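Local coordinates for protein epidermin leader peptide processing serine protease EpiP (Staphylococcus aureus subsp. aureus, PDB 3QFH) that probably cleaves the leader peptide from the lantibiotic epidermin precursor as a subtilisin-like serine endopeptidase, at residues L21-E26 with M61-L66; A78-C83 with K251-E256; G360-E365 with Y376-G381. One frame throughout, in Å; residues are numbered along the deposited sequence.

Contact 1: L21-E26 with M61-L66; sequences LYYSVE and MHANAL
Leu66, whose side chain meets Val25, donates from N to His62 O over 2.9 Å within helix 60-66. No hydrogen bond joins strand and helix; the contact is wholly apolar. Its tightest point is the methyl of Ala63, which sits over one face of the Tyr23 ring, with CB 3.6 Å from the ring centroid and only 15° off the ring normal, a clear CH-pi contact. The methyl is displaced a little toward the hydroxyl-bearing end, where Ala63 CB lies 3.6 Å from Tyr23 CZ. This is the helix-on-sheet packing of the ferredoxin-like fold seen in subtilase propeptides: strand 20-27 runs between strands 53-59 and 73-78, and helix 60-66 lies across their face. Further along the strand, Val25 CG2 and Leu66 CD2 meet more loosely, at 4.4 Å. Leu66 reaches that far because CG stands opposite its own backbone N (chi1 -176°) and CD2 carries on the extended line. Met58 and Ile76, from the flanking strands, touch both Tyr23 and Leu66, while Phe249 reaches Ala63 from strand 249-250.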
ATOM      1  N   LEU A  21     -25.623 -14.276  -0.420  1.00 48.11           N
ATOM      2  CA  LEU A  21     -24.603 -13.351   0.085  1.00 45.62           C
ATOM      3  C   LEU A  21     -23.189 -13.764  -0.290  1.00 41.69           C
ATOM      4  O   LEU A  21     -22.935 -14.905  -0.680  1.00 39.77           O
ATOM      5  CB  LEU A  21     -24.686 -13.263   1.607  1.00 45.82           C
ATOM      6  CG  LEU A  21     -26.052 -12.945   2.223  1.00 50.39           C
ATOM      7  CD1 LEU A  21     -25.950 -13.065   3.744  1.00 52.31           C
ATOM      8  CD2 LEU A  21     -26.576 -11.559   1.795  1.00 51.63           C
ATOM      9  N   TYR A  22     -22.273 -12.818  -0.134  1.00 39.39           N
ATOM     10  CA  TYR A  22     -20.867 -13.027  -0.431  1.00 36.87           C
ATOM     11  C   TYR A  22     -20.139 -13.599   0.780  1.00 35.34           C
ATOM     12  O   TYR A  22     -20.106 -12.975   1.845  1.00 34.37           O
ATOM     13  CB  TYR A  22     -20.209 -11.709  -0.868  1.00 37.72           C
ATOM     14  CG  TYR A  22     -20.565 -11.284  -2.289  1.00 39.98           C
ATOM     15  CD1 TYR A  22     -21.730 -10.556  -2.568  1.00 42.73           C
ATOM     16  CD2 TYR A  22     -19.729 -11.615  -3.352  1.00 39.71           C
ATOM     17  CE1 TYR A  22     -22.045 -10.172  -3.897  1.00 43.48           C
ATOM     18  CE2 TYR A  22     -20.037 -11.248  -4.667  1.00 41.13           C
ATOM     19  CZ  TYR A  22     -21.183 -10.535  -4.934  1.00 41.61           C
ATOM     20  OH  TYR A  22     -21.439 -10.187  -6.237  1.00 41.00           O
ATOM     21  N   TYR A  23     -19.574 -14.794   0.618  1.00 33.79           N
ATOM     22  CA  TYR A  23     -18.792 -15.422   1.681  1.00 33.00           C
ATOM     23  C   TYR A  23     -17.334 -15.572   1.291  1.00 32.52           C
ATOM     24  O   TYR A  23     -16.996 -15.898   0.136  1.00 31.24           O
ATOM     25  CB  TYR A  23     -19.358 -16.787   2.068  1.00 32.59           C
ATOM     26  CG  TYR A  23     -20.662 -16.697   2.814  1.00 34.52           C
ATOM     27  CD1 TYR A  23     -20.681 -16.533   4.205  1.00 35.13           C
ATOM     28  CD2 TYR A  23     -21.878 -16.746   2.140  1.00 37.19           C
ATOM     29  CE1 TYR A  23     -21.879 -16.428   4.901  1.00 37.55           C
ATOM     30  CE2 TYR A  23     -23.089 -16.637   2.832  1.00 40.25           C
ATOM     31  CZ  TYR A  23     -23.081 -16.485   4.210  1.00 39.31           C
ATOM     32  OH  TYR A  23     -24.271 -16.386   4.897  1.00 42.48           O
ATOM     33  N   SER A  24     -16.477 -15.302   2.269  1.00 31.72           N
ATOM     34  CA  SER A  24     -15.042 -15.491   2.130  1.00 30.86           C
ATOM     35  C   SER A  24     -14.745 -16.874   2.680  1.00 30.16           C
ATOM     36  O   SER A  24     -15.161 -17.207   3.797  1.00 29.54           O
ATOM     37  CB  SER A  24     -14.276 -14.414   2.882  1.00 31.29           C
ATOM     38  OG  SER A  24     -14.479 -13.145   2.269  1.00 33.97           O
ATOM     39  N   VAL A  25     -14.038 -17.686   1.896  1.00 29.47           N
ATOM     40  CA  VAL A  25     -13.770 -19.061   2.280  1.00 29.93           C
ATOM     41  C   VAL A  25     -12.304 -19.434   2.188  1.00 30.69           C
ATOM     42  O   VAL A  25     -11.655 -19.180   1.166  1.00 31.48           O
ATOM     43  CB  VAL A  25     -14.588 -20.047   1.388  1.00 30.50           C
ATOM     44  CG1 VAL A  25     -14.330 -21.476   1.788  1.00 30.80           C
ATOM     45  CG2 VAL A  25     -16.089 -19.742   1.495  1.00 31.62           C
ATOM     46  N   GLU A  26     -11.788 -20.034   3.263  1.00 30.03           N
ATOM     47  CA  GLU A  26     -10.432 -20.533   3.281  1.00 30.55           C
ATOM     48  C   GLU A  26     -10.517 -22.042   3.173  1.00 31.46           C
ATOM     49  O   GLU A  26     -11.144 -22.707   4.004  1.00 32.12           O
ATOM     50  CB  GLU A  26      -9.676 -20.083   4.539  1.00 30.77           C
ATOM     51  CG  GLU A  26      -8.215 -20.529   4.552  1.00 35.54           C
ATOM     52  CD  GLU A  26      -7.351 -19.767   5.561  1.00 42.46           C
ATOM     53  OE1 GLU A  26      -7.874 -18.876   6.286  1.00 44.52           O
ATOM     54  OE2 GLU A  26      -6.133 -20.052   5.608  1.00 49.36           O
ATOM     55  N   MET A  61     -27.931 -20.875   4.156  1.00 45.14           N
ATOM     56  CA  MET A  61     -28.134 -22.312   4.340  1.00 45.93           C
ATOM     57  C   MET A  61     -27.016 -23.136   3.693  1.00 43.05           C
ATOM     58  O   MET A  61     -26.548 -24.113   4.281  1.00 40.16           O
ATOM     59  CB  MET A  61     -29.487 -22.736   3.762  1.00 49.46           C
ATOM     60  CG  MET A  61     -30.682 -22.151   4.490  1.00 55.82           C
ATOM     61  SD  MET A  61     -30.938 -22.859   6.128  1.00 65.72           S
ATOM     62  CE  MET A  61     -31.518 -24.510   5.714  1.00 65.22           C
ATOM     63  N   HIS A  62     -26.604 -22.757   2.482  1.00 42.16           N
ATOM     64  CA  HIS A  62     -25.508 -23.468   1.802  1.00 41.47           C
ATOM     65  C   HIS A  62     -24.166 -23.105   2.434  1.00 39.23           C
ATOM     66  O   HIS A  62     -23.274 -23.937   2.491  1.00 39.28           O
ATOM     67  CB  HIS A  62     -25.477 -23.221   0.284  1.00 42.29           C
ATOM     68  CG  HIS A  62     -26.578 -23.906  -0.465  1.00 46.04           C
ATOM     69  ND1 HIS A  62     -27.551 -23.221  -1.154  1.00 51.60           N
ATOM     70  CD2 HIS A  62     -26.870 -25.221  -0.610  1.00 50.86           C
ATOM     71  CE1 HIS A  62     -28.393 -24.082  -1.701  1.00 53.54           C
ATOM     72  NE2 HIS A  62     -28.001 -25.303  -1.386  1.00 53.95           N
ATOM     73  N   ALA A  63     -24.031 -21.877   2.925  1.00 38.95           N
ATOM     74  CA  ALA A  63     -22.804 -21.479   3.606  1.00 37.68           C
ATOM     75  C   ALA A  63     -22.607 -22.369   4.842  1.00 37.72           C
ATOM     76  O   ALA A  63     -21.506 -22.844   5.111  1.00 35.44           O
ATOM     77  CB  ALA A  63     -22.859 -20.027   4.003  1.00 37.72           C
ATOM     78  N   ASN A  64     -23.695 -22.613   5.566  1.00 38.98           N
ATOM     79  CA  ASN A  64     -23.640 -23.439   6.768  1.00 40.09           C
ATOM     80  C   ASN A  64     -23.347 -24.899   6.477  1.00 38.58           C
ATOM     81  O   ASN A  64     -22.595 -25.529   7.201  1.00 38.74           O
ATOM     82  CB  ASN A  64     -24.909 -23.251   7.612  1.00 41.88           C
ATOM     83  CG  ASN A  64     -24.857 -21.977   8.431  1.00 44.61           C
ATOM     84  OD1 ASN A  64     -25.624 -21.046   8.216  1.00 51.02           O
ATOM     85  ND2 ASN A  64     -23.904 -21.913   9.346  1.00 52.13           N
ATOM     86  N   ALA A  65     -23.914 -25.425   5.402  1.00 38.74           N
ATOM     87  CA  ALA A  65     -23.653 -26.798   5.020  1.00 39.13           C
ATOM     88  C   ALA A  65     -22.195 -26.928   4.572  1.00 38.47           C
ATOM     89  O   ALA A  65     -21.544 -27.927   4.860  1.00 39.67           O
ATOM     90  CB  ALA A  65     -24.597 -27.237   3.896  1.00 39.46           C
ATOM     91  N   LEU A  66     -21.691 -25.916   3.860  1.00 37.25           N
ATOM     92  CA  LEU A  66     -20.310 -25.936   3.359  1.00 36.21           C
ATOM     93  C   LEU A  66     -19.289 -25.979   4.505  1.00 34.97           C
ATOM     94  O   LEU A  66     -18.237 -26.578   4.373  1.00 36.56           O
ATOM     95  CB  LEU A  66     -20.049 -24.731   2.447  1.00 35.03           C
ATOM     96  CG  LEU A  66     -18.674 -24.669   1.782  1.00 34.69           C
ATOM     97  CD1 LEU A  66     -18.490 -25.860   0.854  1.00 33.78           C
ATOM     98  CD2 LEU A  66     -18.499 -23.366   1.026  1.00 31.92           C
TER

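Contact 2: A78-C83 with K251-E256; sequences ATCSTC and KDEKVE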
ATOM      1  N   ALA A  78     -18.760 -14.256   6.409  1.00 36.78           N
ATOM      2  CA  ALA A  78     -19.390 -13.340   5.486  1.00 38.03           C
ATOM      3  C   ALA A  78     -18.353 -12.295   5.184  1.00 39.03           C
ATOM      4  O   ALA A  78     -17.651 -11.868   6.087  1.00 38.99           O
ATOM      5  CB  ALA A  78     -20.612 -12.703   6.131  1.00 39.46           C
ATOM      6  N   THR A  79     -18.228 -11.906   3.920  1.00 40.45           N
ATOM      7  CA  THR A  79     -17.290 -10.859   3.541  1.00 42.52           C
ATOM      8  C   THR A  79     -17.864  -9.545   4.064  1.00 48.07           C
ATOM      9  O   THR A  79     -19.055  -9.290   3.896  1.00 48.85           O
ATOM     10  CB  THR A  79     -17.182 -10.748   2.019  1.00 42.62           C
ATOM     11  OG1 THR A  79     -17.033 -12.056   1.444  1.00 36.24           O
ATOM     12  CG2 THR A  79     -16.022  -9.843   1.617  1.00 40.52           C
ATOM     13  N   CYS A  80     -17.048  -8.712   4.703  1.00 53.13           N
ATOM     14  CA  CYS A  80     -17.557  -7.422   5.221  1.00 59.42           C
ATOM     15  C   CYS A  80     -16.787  -6.197   4.719  1.00 62.25           C
ATOM     16  O   CYS A  80     -15.748  -6.338   4.072  1.00 61.44           O
ATOM     17  CB  CYS A  80     -17.608  -7.445   6.746  1.00 60.55           C
ATOM     18  SG  CYS A  80     -18.901  -8.552   7.398  1.00 65.95           S
ATOM     19  N   SER A  81     -17.320  -5.005   5.017  1.00 67.55           N
ATOM     20  CA  SER A  81     -16.713  -3.718   4.601  1.00 70.86           C
ATOM     21  C   SER A  81     -15.778  -3.110   5.664  1.00 72.97           C
ATOM     22  O   SER A  81     -16.125  -2.152   6.375  1.00 74.71           O
ATOM     23  CB  SER A  81     -17.795  -2.709   4.209  1.00 73.23           C
ATOM     24  OG  SER A  81     -18.493  -3.150   3.060  1.00 74.51           O
ATOM     25  N   THR A  82     -14.580  -3.682   5.724  1.00 73.04           N
ATOM     26  CA  THR A  82     -13.525  -3.284   6.656  1.00 74.35           C
ATOM     27  C   THR A  82     -12.686  -2.074   6.189  1.00 76.01           C
ATOM     28  O   THR A  82     -12.247  -1.262   7.015  1.00 77.75           O
ATOM     29  CB  THR A  82     -12.591  -4.496   6.952  1.00 72.84           C
ATOM     30  OG1 THR A  82     -11.309  -4.023   7.395  1.00 74.90           O
ATOM     31  CG2 THR A  82     -12.388  -5.361   5.705  1.00 69.88           C
ATOM     32  N   CYS A  83     -12.470  -1.960   4.876  1.00 75.47           N
ATOM     33  CA  CYS A  83     -11.681  -0.862   4.303  1.00 76.69           C
ATOM     34  C   CYS A  83     -12.259   0.509   4.645  1.00 78.58           C
ATOM     35  O   CYS A  83     -11.603   1.315   5.304  1.00 79.36           O
ATOM     36  CB  CYS A  83     -11.576  -1.023   2.786  1.00 75.67           C
ATOM     37  SG  CYS A  83     -10.790  -2.575   2.266  1.00 76.47           S
ATOM     38  N   LYS A 251     -17.808 -15.200  12.714  1.00 46.16           N
ATOM     39  CA  LYS A 251     -18.527 -13.937  12.742  1.00 46.52           C
ATOM     40  C   LYS A 251     -17.561 -12.761  12.531  1.00 44.59           C
ATOM     41  O   LYS A 251     -17.991 -11.632  12.365  1.00 44.64           O
ATOM     42  CB  LYS A 251     -19.243 -13.799  14.099  1.00 48.77           C
ATOM     43  CG  LYS A 251     -19.973 -15.074  14.523  1.00 52.79           C
ATOM     44  CD  LYS A 251     -20.699 -14.994  15.880  1.00 60.35           C
ATOM     45  CE  LYS A 251     -19.776 -14.655  17.075  1.00 62.49           C
ATOM     46  NZ  LYS A 251     -19.499 -13.186  17.217  1.00 64.07           N
ATOM     47  N   ASP A 252     -16.261 -13.034  12.545  1.00 42.39           N
ATOM     48  CA  ASP A 252     -15.252 -11.996  12.382  1.00 40.99           C
ATOM     49  C   ASP A 252     -14.766 -11.968  10.918  1.00 40.08           C
ATOM     50  O   ASP A 252     -15.444 -12.497  10.038  1.00 40.53           O
ATOM     51  CB  ASP A 252     -14.105 -12.218  13.368  1.00 40.07           C
ATOM     52  CG  ASP A 252     -13.377 -13.542  13.146  1.00 42.80           C
ATOM     53  OD1 ASP A 252     -13.704 -14.282  12.180  1.00 39.08           O
ATOM     54  OD2 ASP A 252     -12.473 -13.853  13.950  1.00 44.26           O
ATOM     55  N   GLU A 253     -13.608 -11.362  10.661  1.00 38.20           N
ATOM     56  CA  GLU A 253     -13.076 -11.250   9.299  1.00 37.66           C
ATOM     57  C   GLU A 253     -11.778 -12.048   9.141  1.00 36.54           C
ATOM     58  O   GLU A 253     -10.840 -11.657   8.457  1.00 35.08           O
ATOM     59  CB  GLU A 253     -12.936  -9.768   8.958  1.00 37.94           C
ATOM     60  CG  GLU A 253     -14.312  -9.069   9.124  1.00 41.44           C
ATOM     61  CD  GLU A 253     -14.267  -7.570   9.180  1.00 44.10           C
ATOM     62  OE1 GLU A 253     -13.200  -6.989   9.460  1.00 43.60           O
ATOM     63  OE2 GLU A 253     -15.338  -6.963   8.966  1.00 50.98           O
ATOM     64  N   LYS A 254     -11.783 -13.214   9.763  1.00 37.12           N
ATOM     65  CA  LYS A 254     -10.661 -14.124   9.763  1.00 36.17           C
ATOM     66  C   LYS A 254     -10.102 -14.486   8.395  1.00 34.41           C
ATOM     67  O   LYS A 254      -8.872 -14.460   8.194  1.00 32.58           O
ATOM     68  CB  LYS A 254     -11.095 -15.402  10.473  1.00 38.24           C
ATOM     69  CG  LYS A 254     -10.084 -16.538  10.503  1.00 40.50           C
ATOM     70  CD  LYS A 254      -8.866 -16.205  11.306  1.00 43.45           C
ATOM     71  CE  LYS A 254      -8.060 -17.475  11.637  1.00 44.99           C
ATOM     72  NZ  LYS A 254      -6.739 -17.156  12.238  1.00 46.95           N
ATOM     73  N   VAL A 255     -10.972 -14.847   7.458  1.00 32.27           N
ATOM     74  CA  VAL A 255     -10.486 -15.295   6.148  1.00 31.64           C
ATOM     75  C   VAL A 255      -9.680 -14.220   5.432  1.00 31.35           C
ATOM     76  O   VAL A 255      -8.627 -14.511   4.854  1.00 29.31           O
ATOM     77  CB  VAL A 255     -11.609 -15.854   5.264  1.00 32.33           C
ATOM     78  CG1 VAL A 255     -11.071 -16.232   3.897  1.00 29.45           C
ATOM     79  CG2 VAL A 255     -12.210 -17.070   5.929  1.00 31.88           C
ATOM     80  N   GLU A 256     -10.157 -12.980   5.503  1.00 31.57           N
ATOM     81  CA  GLU A 256      -9.472 -11.866   4.896  1.00 31.50           C
ATOM     82  C   GLU A 256      -8.141 -11.622   5.580  1.00 31.37           C
ATOM     83  O   GLU A 256      -7.154 -11.360   4.923  1.00 29.14           O
ATOM     84  CB  GLU A 256     -10.305 -10.580   4.960  1.00 31.57           C
ATOM     85  CG  GLU A 256     -11.339 -10.420   3.884  1.00 37.94           C
ATOM     86  CD  GLU A 256     -12.568 -11.297   4.030  1.00 43.18           C
ATOM     87  OE1 GLU A 256     -12.816 -11.869   5.130  1.00 45.73           O
ATOM     88  OE2 GLU A 256     -13.307 -11.373   3.021  1.00 44.96           O
TER
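Glu253 reaches from the residue just ahead of helix 254-269 toward the 78-83 chain. Its CB points that way; CG stands beside the backbone N, opposite the carbonyl carbon (chi1 -57°), and beyond it the side chain is extended, with Ile239 packing against it. At the tip, Glu253 CD stands 4.1 Å from Thr82 CB, and the two carboxylate oxygens divide their neighbours. Glu253 OE1 lies 3.6 Å from Thr82 CB, the threonine and glutamate side chains running antiparallel, and accepts a hydrogen bond from Ile240 N. Glu253 OE2 presses against Cys80 CB at 3.2 Å and forms a salt bridge with Arg295, so both oxygens of this buried residue have polar partners outside the two segments. One helical turn on, Glu256 bends at chi2 (74°), bringing Glu256 OE2 to 3.4 Å from Thr79 CG2, roughly perpendicular to the threonine side chain; its OE1 bonds to Asn77 ND2. The threonine hydroxyls look elsewhere, Thr79 OG1 to Ser24 and Gln55, Thr82 OG1 to Tyr238 O. Such a junction is characteristic of subtilase proenzymes, where the propeptide packs on surface helices of the catalytic domain and its C-terminal tail runs on toward the active-site cleft.

Contact 3: G360-E365 with Y376-G381; sequences GYMHKE and YIYQAG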
ATOM      1  N   GLY A 360      -0.460  31.074   0.638  1.00 32.69           N
ATOM      2  CA  GLY A 360       0.675  30.181   0.519  1.00 31.26           C
ATOM      3  C   GLY A 360       0.838  28.991   1.445  1.00 30.78           C
ATOM      4  O   GLY A 360       1.744  28.179   1.233  1.00 30.45           O
ATOM      5  N   TYR A 361      -0.040  28.828   2.424  1.00 29.92           N
ATOM      6  CA  TYR A 361       0.154  27.756   3.402  1.00 29.75           C
ATOM      7  C   TYR A 361      -0.011  26.333   2.828  1.00 29.95           C
ATOM      8  O   TYR A 361       0.790  25.435   3.125  1.00 30.06           O
ATOM      9  CB  TYR A 361      -0.731  27.977   4.616  1.00 30.47           C
ATOM     10  CG  TYR A 361      -0.437  29.268   5.364  1.00 32.53           C
ATOM     11  CD1 TYR A 361       0.627  29.356   6.267  1.00 36.70           C
ATOM     12  CD2 TYR A 361      -1.234  30.388   5.185  1.00 37.10           C
ATOM     13  CE1 TYR A 361       0.885  30.550   6.966  1.00 39.08           C
ATOM     14  CE2 TYR A 361      -0.986  31.577   5.873  1.00 37.82           C
ATOM     15  CZ  TYR A 361       0.072  31.651   6.758  1.00 40.09           C
ATOM     16  OH  TYR A 361       0.301  32.833   7.426  1.00 44.12           O
ATOM     17  N   MET A 362      -1.028  26.129   2.007  1.00 29.52           N
ATOM     18  CA  MET A 362      -1.265  24.835   1.396  1.00 29.99           C
ATOM     19  C   MET A 362       0.010  24.280   0.772  1.00 29.19           C
ATOM     20  O   MET A 362       0.341  23.107   0.963  1.00 26.42           O
ATOM     21  CB  MET A 362      -2.350  24.942   0.324  1.00 30.62           C
ATOM     22  CG  MET A 362      -2.578  23.645  -0.455  1.00 34.84           C
ATOM     23  SD  MET A 362      -3.751  23.787  -1.833  1.00 40.94           S
ATOM     24  CE  MET A 362      -2.899  24.896  -2.964  1.00 38.06           C
ATOM     25  N   HIS A 363       0.723  25.147   0.051  1.00 29.83           N
ATOM     26  CA  HIS A 363       1.950  24.789  -0.671  1.00 31.30           C
ATOM     27  C   HIS A 363       3.108  24.366   0.236  1.00 31.12           C
ATOM     28  O   HIS A 363       3.969  23.586  -0.166  1.00 30.22           O
ATOM     29  CB  HIS A 363       2.395  25.968  -1.553  1.00 32.19           C
ATOM     30  CG  HIS A 363       1.310  26.475  -2.460  1.00 35.66           C
ATOM     31  ND1 HIS A 363       0.349  27.372  -2.038  1.00 37.21           N
ATOM     32  CD2 HIS A 363       1.025  26.196  -3.754  1.00 36.02           C
ATOM     33  CE1 HIS A 363      -0.472  27.631  -3.041  1.00 40.40           C
ATOM     34  NE2 HIS A 363      -0.085  26.926  -4.090  1.00 36.93           N
ATOM     35  N   LYS A 364       3.136  24.924   1.433  1.00 30.45           N
ATOM     36  CA  LYS A 364       4.163  24.629   2.407  1.00 31.71           C
ATOM     37  C   LYS A 364       3.956  23.300   3.144  1.00 30.87           C
ATOM     38  O   LYS A 364       4.942  22.627   3.453  1.00 31.76           O
ATOM     39  CB  LYS A 364       4.234  25.762   3.437  1.00 31.77           C
ATOM     40  CG  LYS A 364       4.727  27.079   2.853  1.00 32.01           C
ATOM     41  CD  LYS A 364       4.743  28.170   3.917  1.00 36.49           C
ATOM     42  CE  LYS A 364       5.257  29.501   3.358  1.00 39.82           C
ATOM     43  NZ  LYS A 364       5.163  30.606   4.363  1.00 40.11           N
ATOM     44  N   GLU A 365       2.697  22.916   3.392  1.00 29.15           N
ATOM     45  CA  GLU A 365       2.400  21.718   4.185  1.00 28.28           C
ATOM     46  C   GLU A 365       1.788  20.529   3.421  1.00 28.13           C
ATOM     47  O   GLU A 365       1.585  19.473   4.016  1.00 27.47           O
ATOM     48  CB  GLU A 365       1.507  22.077   5.392  1.00 29.07           C
ATOM     49  CG  GLU A 365       0.055  22.489   5.056  1.00 27.57           C
ATOM     50  CD  GLU A 365      -0.792  22.763   6.320  1.00 29.70           C
ATOM     51  OE1 GLU A 365      -2.002  23.027   6.174  1.00 31.25           O
ATOM     52  OE2 GLU A 365      -0.255  22.713   7.462  1.00 29.79           O
ATOM     53  N   TYR A 376      -1.196  18.443 -12.026  1.00 26.92           N
ATOM     54  CA  TYR A 376      -0.712  18.262 -10.663  1.00 26.68           C
ATOM     55  C   TYR A 376      -1.760  18.626  -9.618  1.00 26.36           C
ATOM     56  O   TYR A 376      -2.730  19.304  -9.908  1.00 27.70           O
ATOM     57  CB  TYR A 376       0.594  19.072 -10.483  1.00 27.14           C
ATOM     58  CG  TYR A 376       1.540  18.710 -11.602  1.00 28.76           C
ATOM     59  CD1 TYR A 376       2.302  17.562 -11.524  1.00 25.09           C
ATOM     60  CD2 TYR A 376       1.572  19.457 -12.792  1.00 31.18           C
ATOM     61  CE1 TYR A 376       3.106  17.180 -12.567  1.00 29.88           C
ATOM     62  CE2 TYR A 376       2.373  19.079 -13.855  1.00 31.96           C
ATOM     63  CZ  TYR A 376       3.149  17.942 -13.731  1.00 30.21           C
ATOM     64  OH  TYR A 376       3.956  17.535 -14.766  1.00 31.30           O
ATOM     65  N   ILE A 377      -1.549  18.128  -8.408  1.00 26.38           N
ATOM     66  CA  ILE A 377      -2.446  18.372  -7.305  1.00 25.88           C
ATOM     67  C   ILE A 377      -1.660  18.334  -5.994  1.00 25.21           C
ATOM     68  O   ILE A 377      -0.636  17.650  -5.887  1.00 24.28           O
ATOM     69  CB  ILE A 377      -3.583  17.293  -7.292  1.00 25.62           C
ATOM     70  CG1 ILE A 377      -4.642  17.598  -6.226  1.00 29.98           C
ATOM     71  CG2 ILE A 377      -3.014  15.925  -7.042  1.00 21.93           C
ATOM     72  CD1 ILE A 377      -5.853  16.605  -6.242  1.00 32.16           C
ATOM     73  N   TYR A 378      -2.148  19.076  -5.006  1.00 26.71           N
ATOM     74  CA  TYR A 378      -1.580  19.108  -3.645  1.00 26.79           C
ATOM     75  C   TYR A 378      -2.436  18.211  -2.731  1.00 26.76           C
ATOM     76  O   TYR A 378      -3.652  18.410  -2.627  1.00 24.71           O
ATOM     77  CB  TYR A 378      -1.564  20.542  -3.084  1.00 28.10           C
ATOM     78  CG  TYR A 378      -0.393  21.367  -3.570  1.00 28.39           C
ATOM     79  CD1 TYR A 378       0.839  21.268  -2.935  1.00 31.32           C
ATOM     80  CD2 TYR A 378      -0.505  22.234  -4.661  1.00 30.25           C
ATOM     81  CE1 TYR A 378       1.936  21.991  -3.363  1.00 33.16           C
ATOM     82  CE2 TYR A 378       0.613  22.977  -5.103  1.00 32.41           C
ATOM     83  CZ  TYR A 378       1.821  22.837  -4.440  1.00 28.48           C
ATOM     84  OH  TYR A 378       2.932  23.518  -4.812  1.00 36.82           O
ATOM     85  N   GLN A 379      -1.811  17.206  -2.111  1.00 25.53           N
ATOM     86  CA  GLN A 379      -2.508  16.298  -1.200  1.00 26.09           C
ATOM     87  C   GLN A 379      -1.645  16.011   0.024  1.00 26.08           C
ATOM     88  O   GLN A 379      -0.513  16.485   0.127  1.00 24.83           O
ATOM     89  CB  GLN A 379      -2.847  14.992  -1.911  1.00 27.49           C
ATOM     90  CG  GLN A 379      -3.892  15.141  -3.000  1.00 33.28           C
ATOM     91  CD  GLN A 379      -5.287  15.135  -2.455  1.00 37.23           C
ATOM     92  OE1 GLN A 379      -5.810  14.085  -2.096  1.00 48.00           O
ATOM     93  NE2 GLN A 379      -5.914  16.296  -2.409  1.00 38.43           N
ATOM     94  N   ALA A 380      -2.192  15.246   0.959  1.00 26.03           N
ATOM     95  CA  ALA A 380      -1.459  14.880   2.156  1.00 27.38           C
ATOM     96  C   ALA A 380      -1.912  13.516   2.612  1.00 27.27           C
ATOM     97  O   ALA A 380      -3.009  13.082   2.287  1.00 28.04           O
ATOM     98  CB  ALA A 380      -1.668  15.898   3.251  1.00 26.59           C
ATOM     99  N   GLY A 381      -1.060  12.817   3.340  1.00 26.48           N
ATOM    100  CA  GLY A 381      -1.455  11.507   3.859  1.00 26.60           C
ATOM    101  C   GLY A 381      -0.326  10.533   3.839  1.00 25.86           C
ATOM    102  O   GLY A 381       0.666  10.748   3.143  1.00 24.04           O
TER
HETATM  103  O   HOH W   1       4.961  23.598  -2.709  1.00 39.58           O
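His363 and Tyr378 form the aromatic part of the contact, an offset edge-to-face pair with ring centroids 4.9 Å apart and planes at 76°. The histidine presents its edge, and the leading atom is CD2, 3.5 Å from Tyr378 CZ; the tyrosine hydroxyl oxygen in turn lies close to the plane of the imidazole. Met362 supplies the sulfur and apolar contacts. Its chain leaves the helix straight as far as SD and then kinks (chi3 66°), which carries the terminal methyl back over a face of the neighbouring His363 ring and to 4.0 Å between Met362 CE and Tyr378 CD2. The sulfur stands 5.2 Å from the centroid of the Tyr378 ring, obliquely placed, in a Met-aromatic contact. The tyrosine thus meets two consecutive helix residues, and these three side chains make up nearly all the packing.

The polar links are indirect or local. A water donates to His363 O at 2.7 Å and accepts from Tyr378 OH at 2.9 Å, tying the end of the tyrosine to the helix backbone. On the strand itself, the Gln379 side chain curls so that its NE2 donates to Tyr378 O over 3.1 Å.

Tyr378 belongs to a two-stranded antiparallel hairpin, 367-370 with 376-379, and also touches Leu368 of its partner strand. The short helix 361-365 packs against that hairpin at the surface. Just after strand 376-379, a Gly-Thr-Ser sequence begins at Gly381 and runs into the start of helix 382-400; it matches the motif that carries the nucleophilic serine in subtilases and probably does so here.

Overall arrangement
Contacts 1, 2 and 3 follow one another along the chain without overlap. Contact 1 lies inside the propeptide region, and contact 2, about 13 Å away between centres, joins the end of that region to the catalytic domain. The two share a continuous route: strand 20-27 neighbours strand 73-78, which leads into 78-83. Strand 249-250, just before 251-256, extends the propeptide sheet, so the domains are joined by a sheet edge as well as by side chains. Contact 3 lies far off, about 46 Å from contact 1 and about 35 Å from contact 2 between centres, within the subtilase region alone. The layout is consistent with a propeptide still packed on its protease.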